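Local coordinates for putative ferritin-like diiron-carboxylate protein TM1526 (Thermotoga maritima, PDB 1VJX) that is of unknown function but, as a ferritin-like protein of the rubrerythrin family, probably binds a pair of metal ions and may act as an oxidoreductase, at residues 55-58 against 59-62; 114-117 against 118-122; 45-48 against 49-53. All coordinates share one frame; numbering follows the deposited sequence.

How the contacts relate
The three contacts are turns of two long helices in a bundle formed mainly by helices 15-36, 43-68, 101-125 and 129-156. Contact 3 comes first along the chain and runs, within helix 43-68, almost directly into contact 1; their centres are about 14 Å apart. Contact 2 follows later, on helix 101-125, with its centre about 15 Å from that of contact 1. These two meet in the bundle interior, where Phe62 CE2 lies 3.8 Å from Tyr119 CE1. Contacts 2 and 3 lie on opposite sides of the chain's centre, their nearest atoms about 10 Å apart. Together they sample the middle and one end of a single ferritin-like fold.

Contact 1 of 3, residues 55-58 against 59-62; sequences ERIH and AEIF
Ala59 and Glu60 donate their backbone N-H groups to the carbonyls of Glu55 and Arg56, continuing the regular i to i+4 pattern of helix 43-68. At the next two donors the pattern is less even. Phe62 N makes a nearly straight bond to His58 O (3.0 Å, 174°), whereas Ile61 N divides itself between two weak bonds, to Ile57 O and to His58 O.

On the outer side, Arg56 and Glu60 run alongside each other in a salt bridge. Arg56 sends CG away from its own backbone N (chi1 -173°), then bends at chi3, bringing NH1 to 3.1 Å from Glu60 OE2. The oxygen lies at the guanidinium edge, but the two planes are turned 75° apart and the hydrogen bond is weak. A second salt bridge joins Arg56 NE to Asp53 OD1. Next to this pair, Ile57 CG2 rests 3.9 Å from Ile61 CD1, the two branched chains crossing obliquely.

The inner side carries Glu55, His58 and Phe62. His58 bonds through NE2 to Gln141 and through ND1 to Glu26, while the Glu55 carboxylate lies close to those of Glu26 and Glu142. The Glu-X-X-His spacing of Glu55 and His58, facing carboxylates from two other helices, is consistent with the metal-ligand motif of ferritin-like diiron-carboxylate proteins.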
# COMPACT_ATOMS: atom_id res chain seq x y z
N GLU A 55 7.09 -2.00 -2.58
CA GLU A 55 6.24 -2.12 -1.39
C GLU A 55 7.04 -2.54 -0.16
O GLU A 55 6.80 -2.04 0.94
CB GLU A 55 5.13 -3.14 -1.59
CG GLU A 55 4.12 -2.80 -2.66
CD GLU A 55 3.24 -1.62 -2.32
OE1 GLU A 55 3.64 -0.49 -2.63
OE2 GLU A 55 2.13 -1.84 -1.77
N ARG A 56 7.94 -3.50 -0.36
CA ARG A 56 8.92 -3.92 0.66
C ARG A 56 9.62 -2.71 1.31
O ARG A 56 9.49 -2.46 2.53
CB ARG A 56 9.95 -4.85 0.04
CG ARG A 56 10.92 -5.50 1.04
CD ARG A 56 12.06 -6.29 0.38
NE ARG A 56 12.77 -5.47 -0.60
CZ ARG A 56 13.75 -4.61 -0.32
NH1 ARG A 56 14.19 -4.45 0.93
NH2 ARG A 56 14.32 -3.90 -1.29
N ILE A 57 10.33 -1.95 0.48
CA ILE A 57 11.08 -0.77 0.93
C ILE A 57 10.23 0.21 1.71
O ILE A 57 10.66 0.75 2.72
CB ILE A 57 11.76 -0.09 -0.28
CG1 ILE A 57 12.97 -0.91 -0.72
CG2 ILE A 57 12.20 1.36 0.04
CD1 ILE A 57 13.46 -0.53 -2.11
N HIS A 58 9.00 0.42 1.24
CA HIS A 58 8.02 1.27 1.90
C HIS A 58 7.69 0.80 3.29
O HIS A 58 7.61 1.64 4.19
CB HIS A 58 6.72 1.31 1.10
CG HIS A 58 6.84 2.08 -0.18
ND1 HIS A 58 5.94 1.95 -1.21
CD2 HIS A 58 7.77 2.98 -0.59
CE1 HIS A 58 6.30 2.75 -2.19
NE2 HIS A 58 7.41 3.37 -1.84
N ALA A 59 7.48 -0.51 3.45
CA ALA A 59 7.18 -1.11 4.75
C ALA A 59 8.33 -0.90 5.73
O ALA A 59 8.10 -0.59 6.88
CB ALA A 59 6.93 -2.62 4.59
N GLU A 60 9.56 -1.08 5.26
CA GLU A 60 10.77 -0.86 6.05
C GLU A 60 10.87 0.60 6.50
O GLU A 60 11.46 0.91 7.51
CB GLU A 60 12.03 -1.20 5.24
CG GLU A 60 12.34 -2.69 5.09
CD GLU A 60 13.51 -3.00 4.10
OE1 GLU A 60 14.07 -2.07 3.43
OE2 GLU A 60 13.85 -4.22 3.98
N ILE A 61 10.31 1.52 5.71
CA ILE A 61 10.41 2.94 6.04
C ILE A 61 9.39 3.26 7.11
O ILE A 61 9.71 3.93 8.10
CB ILE A 61 10.24 3.81 4.78
CG1 ILE A 61 11.53 3.77 3.97
CG2 ILE A 61 9.83 5.26 5.14
CD1 ILE A 61 11.35 4.22 2.57
N PHE A 62 8.16 2.78 6.89
CA PHE A 62 7.09 2.88 7.88
C PHE A 62 7.43 2.18 9.23
O PHE A 62 7.00 2.65 10.28
CB PHE A 62 5.78 2.31 7.33
CG PHE A 62 5.09 3.18 6.34
CD1 PHE A 62 5.15 4.57 6.43
CD2 PHE A 62 4.32 2.60 5.32
CE1 PHE A 62 4.49 5.37 5.49
CE2 PHE A 62 3.64 3.37 4.40
CZ PHE A 62 3.73 4.76 4.46

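Contact 2 of 3, residues 114-117 against 118-122; sequences DSII and LYYEL
Between Ser115 and Tyr119, and between the pairs beside them, helix 101-125 keeps its regular i to i+4 bonds: the N-H groups of residues 118 to 121 reach the carbonyls of residues 114 to 117, with Tyr119 N 2.9 Å from Ser115 O.

That same carbonyl oxygen also lies over one face of the Tyr119 ring. It stands 3.0 Å above the ring plane, displaced toward the rim, with CD2 its nearest ring atom. The placement follows from a first torsion of -50°, which sets CG beside the residue's own backbone N and folds the ring back along the preceding turn. Farther out, Tyr119 OH comes within 3.7 Å of Ser115 CB. The serine hydroxyl itself is bonded to Val111 O, one turn earlier.

Tyr120 packs differently. It leans along Ile116, so that CE2 meets the CG2 branch of the isoleucine at 3.7 Å. Similarly, Glu121 runs beside Ile117, with OE2 3.9 Å from CG2, although the carboxylate's polar partner is the backbone N of Phe83.

Beyond this helix, Tyr119 packs on Leu25 and Glu26 of helix 15-36 and on Ile139 and Glu142 of helix 129-156. Replacing Tyr119 by alanine is likely to open a gap between helices 15-36 and 129-156 and to take from Phe62 the ring it packs against, while leaving Ser115 CB without its aromatic neighbour.

Among the side chains the contact is therefore mainly apolar packing: the Ser115 hydroxyl and the Glu121 carboxylate find their hydrogen bonds with Val111 and Phe83, while ring and methyl surfaces meet along the turn.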
# COMPACT_ATOMS: atom_id res chain seq x y z
N ASP A 114 -7.43 2.32 -1.90
CA ASP A 114 -7.83 2.32 -0.50
C ASP A 114 -6.63 2.67 0.38
O ASP A 114 -6.70 3.51 1.29
CB ASP A 114 -8.37 0.96 -0.12
CG ASP A 114 -9.78 0.69 -0.63
OD1 ASP A 114 -10.52 1.60 -1.03
OD2 ASP A 114 -10.28 -0.44 -0.56
N SER A 115 -5.49 2.06 0.04
CA SER A 115 -4.23 2.32 0.72
C SER A 115 -3.70 3.75 0.50
O SER A 115 -3.10 4.35 1.39
CB SER A 115 -3.22 1.32 0.23
OG SER A 115 -3.73 0.01 0.45
N ILE A 116 -3.94 4.31 -0.68
CA ILE A 116 -3.51 5.70 -0.94
C ILE A 116 -4.22 6.71 -0.02
O ILE A 116 -3.57 7.60 0.55
CB ILE A 116 -3.62 6.02 -2.43
CG1 ILE A 116 -2.51 5.26 -3.14
CG2 ILE A 116 -3.46 7.53 -2.70
CD1 ILE A 116 -2.55 5.30 -4.64
N ILE A 117 -5.53 6.52 0.15
CA ILE A 117 -6.31 7.36 1.05
C ILE A 117 -5.70 7.30 2.42
O ILE A 117 -5.51 8.31 3.09
CB ILE A 117 -7.79 6.93 1.10
CG1 ILE A 117 -8.44 7.12 -0.26
CG2 ILE A 117 -8.57 7.72 2.16
CD1 ILE A 117 -9.94 7.02 -0.29
N LEU A 118 -5.36 6.08 2.84
CA LEU A 118 -4.82 5.89 4.19
C LEU A 118 -3.46 6.56 4.37
O LEU A 118 -3.15 7.12 5.44
CB LEU A 118 -4.74 4.43 4.57
CG LEU A 118 -3.96 4.35 5.93
CD1 LEU A 118 -4.90 4.31 7.12
CD2 LEU A 118 -3.01 3.25 5.92
N TYR A 119 -2.59 6.43 3.40
CA TYR A 119 -1.31 7.11 3.55
C TYR A 119 -1.47 8.63 3.55
O TYR A 119 -0.68 9.29 4.19
CB TYR A 119 -0.30 6.72 2.46
CG TYR A 119 -0.13 5.23 2.25
CD1 TYR A 119 -0.01 4.36 3.32
CD2 TYR A 119 -0.11 4.70 0.94
CE1 TYR A 119 0.12 3.00 3.13
CE2 TYR A 119 0.00 3.33 0.75
CZ TYR A 119 0.13 2.49 1.85
OH TYR A 119 0.24 1.15 1.65
N TYR A 120 -2.44 9.19 2.80
CA TYR A 120 -2.74 10.60 2.90
C TYR A 120 -3.18 10.95 4.35
O TYR A 120 -2.73 11.92 4.93
CB TYR A 120 -3.78 11.05 1.86
CG TYR A 120 -3.21 11.44 0.49
CD1 TYR A 120 -2.28 12.48 0.36
CD2 TYR A 120 -3.61 10.80 -0.69
CE1 TYR A 120 -1.75 12.86 -0.90
CE2 TYR A 120 -3.07 11.19 -1.99
CZ TYR A 120 -2.14 12.21 -2.07
OH TYR A 120 -1.60 12.61 -3.29
N GLU A 121 -4.01 10.10 4.94
CA GLU A 121 -4.53 10.33 6.28
C GLU A 121 -3.41 10.45 7.26
O GLU A 121 -3.39 11.39 8.04
CB GLU A 121 -5.55 9.26 6.68
CG GLU A 121 -6.88 9.49 5.95
CD GLU A 121 -7.89 8.34 6.07
OE1 GLU A 121 -7.47 7.18 6.27
OE2 GLU A 121 -9.11 8.60 5.95
N LEU A 122 -2.47 9.51 7.15
CA LEU A 122 -1.26 9.42 7.96
C LEU A 122 -0.37 10.66 7.85
O LEU A 122 0.10 11.21 8.86
CB LEU A 122 -0.41 8.21 7.52
CG LEU A 122 1.01 8.16 8.13
CD1 LEU A 122 0.95 8.15 9.68
CD2 LEU A 122 1.85 7.00 7.60

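Contact 3 of 3, residues 45-48 against 49-53; sequences KKTF and LELAD
Leu51 folds back over the turn formed by Thr47 and Phe48, and its atoms can be followed outward one by one. CB sits over two successive carbonyls, 3.6 Å from Phe48 O and only slightly farther from Thr47 O. With a first torsion of -66°, which puts CG beside the residue's own backbone N, the next atom passes 3.4 Å from Thr47 O. At the tip one methyl does the touching: CD1 packs at 4.0 Å on Thr47 CG2 and lies 4.4 Å from Phe48 CD1. Thr47 and Leu51 thus extend together from the same flank of the helix, above a straight backbone bond from Leu51 N to Thr47 O (2.9 Å, 174°). The threonine hydroxyl turns back instead to a weak hydrogen bond with Glu43 O.

On the exposed side, Lys46 and Glu50 also lie alongside each other, but they meet through the aliphatic part of the lysine. Glu50 OE2 approaches Lys46 CG at 3.5 Å, whereas Lys46 NZ remains 5.0 Å from that oxygen, so opposite charges are near without forming a salt bridge; NZ has a long, weak ion pair with Glu43 instead.

The inward side of this turn fits helix 43-68 among its three long neighbours. Thr47 and Leu51 pack on helix 129-156, at Lys148, Met152 and His145; Leu51 and Ala52 share Tyr33 of helix 15-36. Phe48 lies buried where the helices meet, touching Leu36, Met152 and, on helix 101-125, Leu101 and Val104.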
# COMPACT_ATOMS: atom_id res chain seq x y z
N LYS A 45 5.35 -10.10 -15.39
CA LYS A 45 5.93 -10.76 -14.21
C LYS A 45 6.91 -9.77 -13.53
O LYS A 45 6.82 -9.50 -12.32
CB LYS A 45 6.66 -12.07 -14.58
CG LYS A 45 6.66 -13.14 -13.48
CD LYS A 45 7.70 -14.25 -13.64
CE LYS A 45 7.14 -15.56 -14.24
NZ LYS A 45 6.07 -16.23 -13.42
N LYS A 46 7.83 -9.25 -14.35
CA LYS A 46 8.87 -8.32 -13.92
C LYS A 46 8.23 -7.11 -13.22
O LYS A 46 8.75 -6.61 -12.23
CB LYS A 46 9.72 -7.92 -15.14
CG LYS A 46 10.85 -6.88 -14.93
CD LYS A 46 11.26 -6.29 -16.31
CE LYS A 46 12.72 -5.75 -16.35
NZ LYS A 46 13.12 -5.24 -17.72
N THR A 47 7.10 -6.66 -13.74
CA THR A 47 6.43 -5.50 -13.18
C THR A 47 5.96 -5.83 -11.77
O THR A 47 6.31 -5.14 -10.82
CB THR A 47 5.25 -5.05 -14.10
OG1 THR A 47 5.76 -4.13 -15.08
CG2 THR A 47 4.23 -4.20 -13.33
N PHE A 48 5.19 -6.89 -11.64
CA PHE A 48 4.65 -7.27 -10.36
C PHE A 48 5.77 -7.45 -9.34
O PHE A 48 5.59 -7.17 -8.18
CB PHE A 48 3.82 -8.56 -10.48
CG PHE A 48 2.48 -8.37 -11.10
CD1 PHE A 48 1.66 -7.32 -10.72
CD2 PHE A 48 2.03 -9.23 -12.07
CE1 PHE A 48 0.41 -7.14 -11.31
CE2 PHE A 48 0.78 -9.05 -12.65
CZ PHE A 48 -0.02 -8.01 -12.26
N LEU A 49 6.92 -7.94 -9.78
CA LEU A 49 8.02 -8.16 -8.84
C LEU A 49 8.65 -6.83 -8.42
O LEU A 49 9.06 -6.69 -7.26
CB LEU A 49 9.07 -9.11 -9.43
CG LEU A 49 8.66 -10.57 -9.46
CD1 LEU A 49 9.62 -11.40 -10.36
CD2 LEU A 49 8.59 -11.19 -8.05
N GLU A 50 8.75 -5.89 -9.35
CA GLU A 50 9.23 -4.55 -9.03
C GLU A 50 8.32 -3.92 -8.01
O GLU A 50 8.78 -3.41 -7.00
CB GLU A 50 9.33 -3.66 -10.28
CG GLU A 50 10.71 -3.73 -10.92
CD GLU A 50 10.69 -3.44 -12.43
OE1 GLU A 50 9.77 -2.70 -12.89
OE2 GLU A 50 11.60 -3.96 -13.16
N LEU A 51 7.01 -3.98 -8.28
CA LEU A 51 6.00 -3.44 -7.39
C LEU A 51 6.15 -4.04 -6.00
O LEU A 51 6.08 -3.32 -5.03
CB LEU A 51 4.58 -3.67 -7.96
CG LEU A 51 4.23 -2.91 -9.25
CD1 LEU A 51 2.80 -3.15 -9.69
CD2 LEU A 51 4.43 -1.45 -9.07
N ALA A 52 6.41 -5.35 -5.93
CA ALA A 52 6.65 -6.06 -4.65
C ALA A 52 7.88 -5.55 -3.90
O ALA A 52 7.80 -5.33 -2.70
CB ALA A 52 6.75 -7.56 -4.89
N ASP A 53 9.01 -5.36 -4.59
CA ASP A 53 10.22 -4.83 -3.97
C ASP A 53 9.99 -3.40 -3.50
O ASP A 53 10.46 -3.03 -2.44
CB ASP A 53 11.38 -4.84 -4.97
CG ASP A 53 12.76 -4.95 -4.28
OD1 ASP A 53 13.05 -5.99 -3.60
OD2 ASP A 53 13.64 -4.05 -4.37